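Local coordinates for surface-associated protein CshA (Streptococcus gordonii, PDB 5L2D) that binds host fibronectin as a cell-wall-anchored streptococcal surface adhesin, apparently by a catch-clamp mechanism, and is represented here by its non-repetitive domain 2, at residues Thr102-Thr107 with Leu133-Val138; Leu57-Leu62 with Ile142-Glu147; Leu62-Ser67 with Ala88-Leu93; Gly196-Met201 with Gln243-Ile248. All blocks are in the same frame, centred on the assembly; numbering follows the deposited sequence.

In the fold
All four contacts are partly buried and all reach the second subunit, but they differ in chemistry. Contact 2 is the regular one: a bulged antiparallel ladder between strands 53-61 and 138-150, apolar on one face and polar and charged on the other. Contacts 1 and 3, with centres about 11 Å apart, are mostly loop and run into the same sheet, at strands 138-150 and 91-92: contact 1 packs prolines and leucine without any hydrogen bond between its segments, whereas contact 3 sets a proline and a lysine against alanine and asparagine. L62 belongs to both contacts 2 and 3. Contact 4 lies across the chain's centre from the others, in a separate three-stranded sheet, and relies on aromatic and aliphatic packing.

Contact 1. Residues Thr102-Thr107 with Leu133-Val138; sequences TPPSVT and LPDDAV
P104 presents its ring to P134 and D135, and the two neighbours are met differently. Its CG meets P134 CG at 4.0 Å, while D135 passes it at about a right angle, with D135 CB 3.9 Å from P104 CG. Proline suits this place because its ring has few torsions to freeze and offers CH2 groups to a contact that has no hydrogen bond across it. Beyond the rings, L133 points its CG anti to the backbone N (chi1 -169°), which carries the branch to the P104 carbonyl, L133 CG standing 3.7 Å from P104 O. Two looser apolar touches add to this: P103 CB rests 4.2 Å from V138 CG1, and V106 CG1 is 4.3 Å from L133 CB. S105 OG bonds D34, outside the two segments, while D135 N to L133 O (3.0 Å) closes the turn within 133-138. V138 starts a strand that pairs with a strand of the second subunit, and the buried V106 and L133 both lie against W140 of strand 138-150. The result is a proline-rich loop packed on an inverse gamma turn centred at P134, in the link between strands 131-132 and 138-150.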
loop_
_atom_site.group_PDB
_atom_site.type_symbol
_atom_site.label_atom_id
_atom_site.label_comp_id
_atom_site.label_asym_id
_atom_site.label_seq_id
_atom_site.Cartn_x
_atom_site.Cartn_y
_atom_site.Cartn_z
ATOM N N THR A 102 -19.929 -4.539 3.371
ATOM C CA THR A 102 -18.947 -3.477 3.248
ATOM C C THR A 102 -17.913 -3.609 4.364
ATOM O O THR A 102 -18.267 -3.622 5.534
ATOM C CB THR A 102 -19.631 -2.094 3.335
ATOM O OG1 THR A 102 -20.584 -1.974 2.260
ATOM C CG2 THR A 102 -18.598 -0.968 3.275
ATOM N N PRO A 103 -16.620 -3.656 4.017
ATOM C CA PRO A 103 -15.649 -3.912 5.059
ATOM C C PRO A 103 -15.507 -2.727 5.996
ATOM O O PRO A 103 -16.033 -1.669 5.684
ATOM C CB PRO A 103 -14.339 -4.143 4.283
ATOM C CG PRO A 103 -14.670 -4.060 2.846
ATOM C CD PRO A 103 -15.966 -3.316 2.747
ATOM N N PRO A 104 -14.801 -2.905 7.138
ATOM C CA PRO A 104 -14.543 -1.797 8.068
ATOM C C PRO A 104 -13.590 -0.743 7.516
ATOM O O PRO A 104 -12.786 -1.033 6.631
ATOM C CB PRO A 104 -13.937 -2.475 9.309
ATOM C CG PRO A 104 -13.599 -3.875 8.919
ATOM C CD PRO A 104 -14.386 -4.213 7.684
ATOM N N SER A 105 -13.698 0.471 8.059
ATOM C CA SER A 105 -12.864 1.614 7.668
ATOM C C SER A 105 -11.396 1.311 7.962
ATOM O O SER A 105 -11.105 0.604 8.942
ATOM C CB SER A 105 -13.284 2.884 8.447
ATOM O OG SER A 105 -14.686 3.183 8.339
ATOM N N VAL A 106 -10.470 1.836 7.145
ATOM C CA VAL A 106 -9.050 1.659 7.479
ATOM C C VAL A 106 -8.740 2.618 8.638
ATOM O O VAL A 106 -9.463 3.588 8.804
ATOM C CB VAL A 106 -8.054 1.801 6.269
ATOM C CG1 VAL A 106 -8.746 1.646 4.917
ATOM C CG2 VAL A 106 -7.257 3.088 6.323
ATOM N N THR A 107 -7.696 2.351 9.436
ATOM C CA THR A 107 -7.464 3.117 10.662
ATOM C C THR A 107 -6.146 2.793 11.323
ATOM O O THR A 107 -5.528 1.768 11.035
ATOM C CB THR A 107 -8.572 2.835 11.720
ATOM O OG1 THR A 107 -8.236 3.455 12.978
ATOM C CG2 THR A 107 -8.766 1.311 11.928
ATOM N N LEU A 133 -6.310 -2.092 7.427
ATOM C CA LEU A 133 -7.729 -2.362 7.262
ATOM C C LEU A 133 -7.953 -3.640 8.014
ATOM O O LEU A 133 -7.460 -4.694 7.586
ATOM C CB LEU A 133 -8.110 -2.547 5.806
ATOM C CG LEU A 133 -9.614 -2.553 5.587
ATOM C CD1 LEU A 133 -9.895 -2.497 4.098
ATOM C CD2 LEU A 133 -10.290 -3.766 6.189
ATOM N N PRO A 134 -8.693 -3.555 9.138
ATOM C CA PRO A 134 -8.764 -4.591 10.173
ATOM C C PRO A 134 -9.741 -5.741 9.868
ATOM O O PRO A 134 -10.735 -5.913 10.559
ATOM C CB PRO A 134 -9.246 -3.789 11.379
ATOM C CG PRO A 134 -10.205 -2.808 10.776
ATOM C CD PRO A 134 -9.557 -2.400 9.481
ATOM N N ASP A 135 -9.466 -6.517 8.832
ATOM C CA ASP A 135 -10.291 -7.679 8.520
ATOM C C ASP A 135 -9.660 -8.392 7.322
ATOM O O ASP A 135 -9.040 -7.769 6.469
ATOM C CB ASP A 135 -11.758 -7.278 8.260
ATOM C CG ASP A 135 -12.736 -8.472 8.261
ATOM O OD1 ASP A 135 -12.433 -9.577 8.771
ATOM O OD2 ASP A 135 -13.850 -8.284 7.749
ATOM N N ASP A 136 -9.820 -9.705 7.281
ATOM C CA ASP A 136 -9.131 -10.553 6.323
ATOM C C ASP A 136 -9.737 -10.453 4.940
ATOM O O ASP A 136 -10.865 -9.994 4.789
ATOM C CB ASP A 136 -9.179 -12.018 6.794
ATOM C CG ASP A 136 -8.519 -12.232 8.184
ATOM O OD1 ASP A 136 -7.624 -11.437 8.603
ATOM O OD2 ASP A 136 -8.910 -13.225 8.844
ATOM N N ALA A 137 -8.970 -10.862 3.934
ATOM C CA ALA A 137 -9.517 -11.173 2.597
ATOM C C ALA A 137 -10.161 -9.977 1.905
ATOM O O ALA A 137 -11.332 -10.016 1.475
ATOM C CB ALA A 137 -10.489 -12.331 2.679
ATOM N N VAL A 138 -9.346 -8.932 1.768
ATOM C CA VAL A 138 -9.758 -7.672 1.147
ATOM C C VAL A 138 -8.764 -7.257 0.064
ATOM O O VAL A 138 -7.568 -7.499 0.163
ATOM C CB VAL A 138 -9.886 -6.549 2.184
ATOM C CG1 VAL A 138 -11.260 -6.560 2.816
ATOM C CG2 VAL A 138 -8.818 -6.717 3.260
#

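Contact 2. Residues Leu57-Leu62 with Ile142-Glu147; sequences LTVTEL and IKFKVE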
loop_
_atom_site.group_PDB
_atom_site.type_symbol
_atom_site.label_atom_id
_atom_site.label_comp_id
_atom_site.label_asym_id
_atom_site.label_seq_id
_atom_site.Cartn_x
_atom_site.Cartn_y
_atom_site.Cartn_z
ATOM N N LEU A 57 -0.886 15.054 5.799
ATOM C CA LEU A 57 -1.334 13.930 5.001
ATOM C C LEU A 57 -2.822 13.969 4.950
ATOM O O LEU A 57 -3.459 13.942 6.016
ATOM C CB LEU A 57 -0.926 12.594 5.630
ATOM C CG LEU A 57 0.489 12.124 5.287
ATOM C CD1 LEU A 57 0.847 10.893 6.086
ATOM C CD2 LEU A 57 0.623 11.780 3.820
ATOM N N THR A 58 -3.378 13.978 3.735
ATOM C CA THR A 58 -4.825 14.023 3.546
ATOM C C THR A 58 -5.242 12.927 2.582
ATOM O O THR A 58 -4.678 12.833 1.481
ATOM C CB THR A 58 -5.295 15.366 2.949
ATOM O OG1 THR A 58 -4.629 16.485 3.577
ATOM C CG2 THR A 58 -6.821 15.487 3.071
ATOM N N VAL A 59 -6.243 12.131 2.957
ATOM C CA VAL A 59 -6.654 11.000 2.120
ATOM C C VAL A 59 -7.388 11.504 0.920
ATOM O O VAL A 59 -8.419 12.174 1.059
ATOM C CB VAL A 59 -7.643 10.066 2.822
ATOM C CG1 VAL A 59 -8.038 8.920 1.908
ATOM C CG2 VAL A 59 -7.048 9.499 4.070
ATOM N N THR A 60 -6.904 11.173 -0.264
ATOM C CA THR A 60 -7.618 11.625 -1.468
ATOM C C THR A 60 -8.436 10.549 -2.097
ATOM O O THR A 60 -9.227 10.840 -2.961
ATOM C CB THR A 60 -6.682 12.142 -2.569
ATOM O OG1 THR A 60 -5.905 11.070 -3.099
ATOM C CG2 THR A 60 -5.756 13.178 -2.016
ATOM N N GLU A 61 -8.210 9.300 -1.721
ATOM C CA GLU A 61 -8.861 8.204 -2.403
ATOM C C GLU A 61 -8.819 6.898 -1.617
ATOM O O GLU A 61 -7.841 6.582 -0.932
ATOM C CB GLU A 61 -8.252 7.995 -3.789
ATOM C CG GLU A 61 -9.148 7.123 -4.648
ATOM C CD GLU A 61 -8.865 7.220 -6.138
ATOM O OE1 GLU A 61 -7.749 6.834 -6.553
ATOM O OE2 GLU A 61 -9.778 7.639 -6.897
ATOM N N LEU A 62 -9.907 6.151 -1.721
ATOM C CA LEU A 62 -9.986 4.788 -1.199
ATOM C C LEU A 62 -10.432 3.800 -2.291
ATOM O O LEU A 62 -11.590 3.442 -2.364
ATOM C CB LEU A 62 -10.945 4.739 -0.010
ATOM C CG LEU A 62 -10.451 5.446 1.248
ATOM C CD1 LEU A 62 -11.570 5.642 2.273
ATOM C CD2 LEU A 62 -9.307 4.683 1.882
ATOM N N ILE A 142 -5.392 2.900 -0.755
ATOM C CA ILE A 142 -5.507 4.246 -0.251
ATOM C C ILE A 142 -4.470 5.205 -0.925
ATOM O O ILE A 142 -3.342 4.812 -1.227
ATOM C CB ILE A 142 -5.373 4.231 1.288
ATOM C CG1 ILE A 142 -5.914 5.514 1.902
ATOM C CG2 ILE A 142 -3.924 4.096 1.708
ATOM C CD1 ILE A 142 -5.859 5.531 3.421
ATOM N N LYS A 143 -4.872 6.453 -1.177
ATOM C CA LYS A 143 -3.931 7.477 -1.615
ATOM C C LYS A 143 -3.989 8.662 -0.703
ATOM O O LYS A 143 -5.068 9.099 -0.255
ATOM C CB LYS A 143 -4.221 7.973 -3.037
ATOM C CG LYS A 143 -3.772 7.030 -4.138
ATOM C CD LYS A 143 -3.088 7.765 -5.288
ATOM C CE LYS A 143 -4.094 8.428 -6.215
ATOM N NZ LYS A 143 -5.264 7.580 -6.582
ATOM N N PHE A 144 -2.811 9.217 -0.493
ATOM C CA PHE A 144 -2.649 10.397 0.298
ATOM C C PHE A 144 -2.066 11.549 -0.497
ATOM O O PHE A 144 -1.147 11.345 -1.287
ATOM C CB PHE A 144 -1.653 10.106 1.392
ATOM C CG PHE A 144 -2.180 9.259 2.473
ATOM C CD1 PHE A 144 -2.927 9.829 3.501
ATOM C CD2 PHE A 144 -1.925 7.903 2.483
ATOM C CE1 PHE A 144 -3.411 9.043 4.522
ATOM C CE2 PHE A 144 -2.416 7.108 3.493
ATOM C CZ PHE A 144 -3.159 7.677 4.511
ATOM N N LYS A 145 -2.556 12.759 -0.215
ATOM C CA LYS A 145 -1.889 14.000 -0.594
ATOM C C LYS A 145 -0.840 14.244 0.422
ATOM O O LYS A 145 -1.094 14.045 1.593
ATOM C CB LYS A 145 -2.888 15.134 -0.502
ATOM C CG LYS A 145 -2.455 16.497 -1.004
ATOM C CD LYS A 145 -3.673 17.253 -1.533
ATOM C CE LYS A 145 -3.326 18.662 -1.973
ATOM N NZ LYS A 145 -3.503 19.592 -0.826
ATOM N N VAL A 146 0.327 14.701 -0.002
ATOM C CA VAL A 146 1.451 14.947 0.913
ATOM C C VAL A 146 1.969 16.384 0.797
ATOM O O VAL A 146 2.318 16.857 -0.294
ATOM C CB VAL A 146 2.628 14.031 0.589
ATOM C CG1 VAL A 146 3.714 14.163 1.645
ATOM C CG2 VAL A 146 2.152 12.612 0.481
ATOM N N GLU A 147 2.049 17.057 1.931
ATOM C CA GLU A 147 2.485 18.432 1.975
ATOM C C GLU A 147 3.408 18.589 3.147
ATOM O O GLU A 147 3.313 17.872 4.158
ATOM C CB GLU A 147 1.313 19.397 2.146
ATOM C CG GLU A 147 0.099 19.140 1.254
ATOM C CD GLU A 147 -1.022 20.161 1.488
ATOM O OE1 GLU A 147 -1.537 20.267 2.625
ATOM O OE2 GLU A 147 -1.394 20.876 0.534
#
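E61 has CG anti to its backbone N (chi1 -165°) and an extended chain, whereas K143 sets CG anti to its carbonyl carbon (chi1 -77°) and then bends at each later torsion. The two side chains therefore run side by side in the same direction, and K143 NZ closes on E61 OE1 at 2.6 Å as a salt bridge. On the other face the groups are apolar. F144 lies obliquely between two aliphatic neighbours, with L57 CD2 3.7 Å from F144 CB and V59 CG2 3.7 Å from F144 CE1. Branched and aromatic residues suit this side, where L57, V59, F144 and V146 are buried and M280 of the second subunit also covers L57 and F144. Separately, L62 CD2 lies alongside I142, 3.5 Å from its CG1. T60 OG1 is hydrogen-bonded to E265 of the second subunit. Between the faces runs the backbone ladder: T58 and K145 exchange a pair of bonds, T58 N to K145 O at 3.1 Å and K145 N to T58 O at 2.7 Å. Farther along, one carbonyl serves two amides, since K143 O takes T60 N at 2.8 Å and, weakly, E61 N at 3.5 Å. With T60 and E61 both opposite K143, this is a classic beta bulge in an antiparallel sheet.

Contact 3. Residues Leu62-Ser67 with Ala88-Leu93; sequences LKPFNS and AINSYL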
loop_
_atom_site.group_PDB
_atom_site.type_symbol
_atom_site.label_atom_id
_atom_site.label_comp_id
_atom_site.label_asym_id
_atom_site.label_seq_id
_atom_site.Cartn_x
_atom_site.Cartn_y
_atom_site.Cartn_z
ATOM N N LEU A 62 -9.907 6.151 -1.721
ATOM C CA LEU A 62 -9.986 4.788 -1.199
ATOM C C LEU A 62 -10.432 3.800 -2.291
ATOM O O LEU A 62 -11.590 3.442 -2.364
ATOM C CB LEU A 62 -10.945 4.739 -0.010
ATOM C CG LEU A 62 -10.451 5.446 1.248
ATOM C CD1 LEU A 62 -11.570 5.642 2.273
ATOM C CD2 LEU A 62 -9.307 4.683 1.882
ATOM N N LYS A 63 -9.518 3.376 -3.148
ATOM C CA LYS A 63 -9.839 2.374 -4.128
ATOM C C LYS A 63 -8.689 1.402 -4.237
ATOM O O LYS A 63 -7.550 1.740 -3.898
ATOM C CB LYS A 63 -10.061 3.009 -5.480
ATOM C CG LYS A 63 -11.275 3.907 -5.603
ATOM C CD LYS A 63 -11.339 4.441 -7.041
ATOM C CE LYS A 63 -12.674 5.116 -7.363
ATOM N NZ LYS A 63 -13.852 4.217 -7.165
ATOM N N PRO A 64 -8.982 0.185 -4.718
ATOM C CA PRO A 64 -8.005 -0.874 -4.907
ATOM C C PRO A 64 -7.234 -0.759 -6.189
ATOM O O PRO A 64 -7.654 -0.039 -7.089
ATOM C CB PRO A 64 -8.879 -2.112 -4.991
ATOM C CG PRO A 64 -10.117 -1.618 -5.653
ATOM C CD PRO A 64 -10.349 -0.335 -4.914
ATOM N N PHE A 65 -6.167 -1.554 -6.266
ATOM C CA PHE A 65 -5.193 -1.505 -7.343
ATOM C C PHE A 65 -5.758 -1.732 -8.698
ATOM O O PHE A 65 -5.263 -1.145 -9.675
ATOM C CB PHE A 65 -4.137 -2.546 -7.153
ATOM C CG PHE A 65 -2.933 -2.365 -8.029
ATOM C CD1 PHE A 65 -2.097 -1.307 -7.857
ATOM C CD2 PHE A 65 -2.595 -3.304 -8.988
ATOM C CE1 PHE A 65 -0.942 -1.172 -8.610
ATOM C CE2 PHE A 65 -1.441 -3.174 -9.760
ATOM C CZ PHE A 65 -0.610 -2.095 -9.567
ATOM N N ASN A 66 -6.772 -2.581 -8.793
ATOM C CA ASN A 66 -7.345 -2.869 -10.117
ATOM C C ASN A 66 -8.121 -1.687 -10.747
ATOM O O ASN A 66 -8.703 -1.828 -11.852
ATOM C CB ASN A 66 -8.187 -4.142 -10.101
ATOM C CG ASN A 66 -9.179 -4.177 -8.971
ATOM O OD1 ASN A 66 -8.841 -3.838 -7.855
ATOM N ND2 ASN A 66 -10.398 -4.620 -9.245
ATOM N N SER A 67 -8.112 -0.535 -10.060
ATOM C CA SER A 67 -8.732 0.687 -10.556
ATOM C C SER A 67 -7.718 1.677 -11.044
ATOM O O SER A 67 -8.112 2.715 -11.546
ATOM C CB SER A 67 -9.546 1.359 -9.462
ATOM O OG SER A 67 -8.691 2.038 -8.573
ATOM N N ALA A 88 -13.981 0.373 -9.140
ATOM C CA ALA A 88 -13.887 -0.656 -8.118
ATOM C C ALA A 88 -13.819 0.043 -6.799
ATOM O O ALA A 88 -13.188 1.093 -6.694
ATOM C CB ALA A 88 -12.636 -1.478 -8.312
ATOM N N ILE A 89 -14.456 -0.527 -5.789
ATOM C CA ILE A 89 -14.250 -0.009 -4.440
ATOM C C ILE A 89 -13.514 -1.023 -3.598
ATOM O O ILE A 89 -13.253 -2.135 -4.038
ATOM C CB ILE A 89 -15.555 0.398 -3.765
ATOM C CG1 ILE A 89 -16.610 -0.730 -3.863
ATOM C CG2 ILE A 89 -16.053 1.676 -4.411
ATOM C CD1 ILE A 89 -17.382 -0.958 -2.582
ATOM N N ASN A 90 -13.116 -0.587 -2.412
ATOM C CA ASN A 90 -12.427 -1.435 -1.461
ATOM C C ASN A 90 -13.429 -2.517 -1.054
ATOM O O ASN A 90 -14.543 -2.199 -0.598
ATOM C CB ASN A 90 -11.955 -0.609 -0.242
ATOM C CG ASN A 90 -10.716 0.286 -0.523
ATOM O OD1 ASN A 90 -10.110 0.287 -1.603
ATOM N ND2 ASN A 90 -10.338 1.048 0.482
ATOM N N SER A 91 -13.044 -3.784 -1.252
ATOM C CA SER A 91 -13.959 -4.938 -1.160
ATOM C C SER A 91 -13.408 -6.117 -0.411
ATOM O O SER A 91 -12.203 -6.266 -0.288
ATOM C CB SER A 91 -14.220 -5.469 -2.554
ATOM O OG SER A 91 -15.103 -4.638 -3.221
ATOM N N TYR A 92 -14.299 -7.005 0.019
ATOM C CA TYR A 92 -13.891 -8.390 0.301
ATOM C C TYR A 92 -13.618 -9.139 -0.988
ATOM O O TYR A 92 -14.294 -8.882 -1.989
ATOM C CB TYR A 92 -14.968 -9.131 1.075
ATOM C CG TYR A 92 -15.021 -8.663 2.490
ATOM C CD1 TYR A 92 -13.996 -8.975 3.388
ATOM C CD2 TYR A 92 -16.063 -7.859 2.923
ATOM C CE1 TYR A 92 -14.033 -8.515 4.701
ATOM C CE2 TYR A 92 -16.112 -7.392 4.225
ATOM C CZ TYR A 92 -15.105 -7.723 5.101
ATOM O OH TYR A 92 -15.197 -7.250 6.366
ATOM N N LEU A 93 -12.647 -10.066 -0.951
ATOM C CA LEU A 93 -12.338 -10.957 -2.088
ATOM C C LEU A 93 -13.556 -11.849 -2.433
ATOM O O LEU A 93 -14.222 -12.341 -1.533
ATOM C CB LEU A 93 -11.161 -11.835 -1.725
ATOM C CG LEU A 93 -9.884 -11.120 -1.321
ATOM C CD1 LEU A 93 -8.870 -12.114 -0.784
ATOM C CD2 LEU A 93 -9.320 -10.370 -2.506
#
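A 3-10 turn at F65-S67, entered through P64, packs here against the loop that leads into strand 91-92, with P64 laid over A88 and N90. The turn is closed within its own segment: P64 O receives both S67 N, at 3.0 Å, and S67 OG, at 2.8 Å, so that this carbonyl is gripped twice by one serine. Small A88 lets the proline come close, P64 CG standing 3.7 Å from A88 CB, and the amide end of N66 reaches the same methyl. N66 OD1 is bonded to N139 of strand 138-150, which should set how that amide is turned. K63 has CG anti to its carbonyl carbon (chi1 -67°), and the aliphatic chain runs alongside the A88 carbonyl until a bend at the last torsion lets NZ donate to A88 O at 3.2 Å. The ammonium sits above the carbonyl plane, 45° out of it. N90, crossing L62 at about a right angle, brings its side-chain nitrogen ND2 to 3.8 Å from L62 CB. Its other branch faces P64, whose ring nitrogen has no hydrogen to offer, so that this is packing and no bond. The oxygen is instead bonded to G141 N of strand 138-150, while its nearest side-chain neighbour across the contact is the P64 ring: P64 CD lies 3.4 Å from N90 OD1.

Contact 4. Residues Gly196-Met201 with Gln243-Ile248; sequences GPYTVM and QVFGPI
I248, Y198 and M201 lose the most surface here, and they divide the contact between them. Y198 serves one end, and its CG, between backbone N and carbonyl carbon (chi1 65°), sets the ring between I248 CG2 and F245, with F245 CZ over one face. The I248 side chain crosses it at about a right angle, and I248 CG2 approaches Y198 CD2 obliquely at 3.3 Å. F245 comes from the opposite direction and turns its edge to the tyrosine: an offset edge-to-face pair with centroids 5.6 Å apart and planes at 77°. The Y198 OH lies near the plane of the F245 ring, 3.7 Å from F245 CE1. M201 serves the other end, where its flexible thioether chain, bent at the last torsion, sets M201 CE 4.2 Å from P247 CB. Its backbone adds a weak hydrogen bond, M201 N to P247 O at 3.4 Å. P256 of the second subunit packs on both Y198 and I248. V200 pairs with I248 just after the break in strand 244-250, a non-hydrogen-bonded antiparallel pair whose side chains diverge, and strand 198-200 forms one outer strand, within this chain, of a three-stranded antiparallel sheet.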
loop_
_atom_site.group_PDB
_atom_site.type_symbol
_atom_site.label_atom_id
_atom_site.label_comp_id
_atom_site.label_asym_id
_atom_site.label_seq_id
_atom_site.Cartn_x
_atom_site.Cartn_y
_atom_site.Cartn_z
ATOM N N GLY A 196 19.056 -11.727 -0.633
ATOM C CA GLY A 196 18.070 -10.903 0.050
ATOM C C GLY A 196 18.687 -9.749 0.841
ATOM O O GLY A 196 19.861 -9.818 1.214
ATOM N N PRO A 197 17.957 -8.614 0.919
ATOM C CA PRO A 197 17.448 -7.992 2.174
ATOM C C PRO A 197 15.945 -8.269 2.209
ATOM O O PRO A 197 15.304 -8.346 3.264
ATOM C CB PRO A 197 17.723 -6.501 2.002
ATOM C CG PRO A 197 17.922 -6.293 0.534
ATOM C CD PRO A 197 18.219 -7.608 -0.137
ATOM N N TYR A 198 15.414 -8.429 1.004
ATOM C CA TYR A 198 14.051 -8.814 0.746
ATOM C C TYR A 198 14.149 -9.581 -0.556
ATOM O O TYR A 198 15.197 -9.506 -1.222
ATOM C CB TYR A 198 13.192 -7.555 0.553
ATOM C CG TYR A 198 13.526 -6.686 -0.671
ATOM C CD1 TYR A 198 14.372 -5.574 -0.578
ATOM C CD2 TYR A 198 12.952 -6.959 -1.900
ATOM C CE1 TYR A 198 14.643 -4.779 -1.686
ATOM C CE2 TYR A 198 13.224 -6.182 -2.999
ATOM C CZ TYR A 198 14.064 -5.101 -2.890
ATOM O OH TYR A 198 14.285 -4.362 -4.029
ATOM N N THR A 199 13.077 -10.277 -0.938
ATOM C CA THR A 199 13.043 -10.910 -2.243
ATOM C C THR A 199 11.749 -10.633 -2.983
ATOM O O THR A 199 10.683 -10.520 -2.381
ATOM C CB THR A 199 13.122 -12.423 -2.123
ATOM O OG1 THR A 199 11.913 -12.860 -1.526
ATOM C CG2 THR A 199 14.301 -12.844 -1.257
ATOM N N VAL A 200 11.833 -10.612 -4.305
ATOM C CA VAL A 200 10.707 -10.199 -5.090
ATOM C C VAL A 200 9.717 -11.339 -5.333
ATOM O O VAL A 200 10.094 -12.420 -5.747
ATOM C CB VAL A 200 11.186 -9.619 -6.441
ATOM C CG1 VAL A 200 9.972 -9.210 -7.278
ATOM C CG2 VAL A 200 12.167 -8.462 -6.211
ATOM N N MET A 201 8.441 -11.086 -5.131
ATOM C CA MET A 201 7.438 -12.111 -5.387
ATOM C C MET A 201 7.228 -12.331 -6.879
ATOM O O MET A 201 7.117 -11.346 -7.597
ATOM C CB MET A 201 6.125 -11.669 -4.742
ATOM C CG MET A 201 4.980 -12.642 -4.873
ATOM S SD MET A 201 3.444 -11.952 -4.240
ATOM C CE MET A 201 3.965 -11.463 -2.587
ATOM N N GLN A 243 8.402 4.244 -9.879
ATOM C CA GLN A 243 7.376 4.828 -9.078
ATOM C C GLN A 243 6.491 3.791 -8.445
ATOM O O GLN A 243 5.575 4.127 -7.715
ATOM C CB GLN A 243 6.522 5.733 -9.959
ATOM C CG GLN A 243 7.240 6.997 -10.405
ATOM C CD GLN A 243 6.274 7.991 -10.992
ATOM O OE1 GLN A 243 5.314 7.592 -11.670
ATOM N NE2 GLN A 243 6.480 9.282 -10.695
ATOM N N VAL A 244 6.697 2.536 -8.772
ATOM C CA VAL A 244 5.911 1.516 -8.134
ATOM C C VAL A 244 6.771 0.354 -7.669
ATOM O O VAL A 244 7.372 -0.373 -8.487
ATOM C CB VAL A 244 4.654 1.121 -8.939
ATOM C CG1 VAL A 244 4.773 1.530 -10.355
ATOM C CG2 VAL A 244 4.339 -0.345 -8.832
ATOM N N PHE A 245 6.809 0.228 -6.329
ATOM C CA PHE A 245 7.526 -0.832 -5.629
ATOM C C PHE A 245 6.582 -1.952 -5.339
ATOM O O PHE A 245 5.768 -1.879 -4.422
ATOM C CB PHE A 245 8.066 -0.310 -4.378
ATOM C CG PHE A 245 9.068 -1.175 -3.794
ATOM C CD1 PHE A 245 10.211 -1.459 -4.494
ATOM C CD2 PHE A 245 8.907 -1.676 -2.505
ATOM C CE1 PHE A 245 11.193 -2.249 -3.922
ATOM C CE2 PHE A 245 9.879 -2.456 -1.930
ATOM C CZ PHE A 245 11.025 -2.750 -2.635
ATOM N N GLY A 246 6.654 -2.938 -6.244
ATOM C CA GLY A 246 5.557 -3.890 -6.552
ATOM C C GLY A 246 5.787 -4.783 -5.412
ATOM O O GLY A 246 6.742 -4.504 -4.676
ATOM N N PRO A 247 4.959 -5.819 -5.258
ATOM C CA PRO A 247 4.910 -6.724 -4.101
ATOM C C PRO A 247 6.219 -7.499 -3.800
ATOM O O PRO A 247 6.710 -8.236 -4.655
ATOM C CB PRO A 247 3.800 -7.698 -4.479
ATOM C CG PRO A 247 3.829 -7.732 -5.962
ATOM C CD PRO A 247 4.100 -6.302 -6.349
ATOM N N ILE A 248 6.777 -7.283 -2.605
ATOM C CA ILE A 248 7.848 -8.122 -2.059
ATOM C C ILE A 248 7.384 -9.142 -1.006
ATOM O O ILE A 248 6.248 -9.132 -0.536
ATOM C CB ILE A 248 8.918 -7.301 -1.346
ATOM C CG1 ILE A 248 8.303 -6.426 -0.241
ATOM C CG2 ILE A 248 9.691 -6.515 -2.359
ATOM C CD1 ILE A 248 9.209 -6.197 0.949
#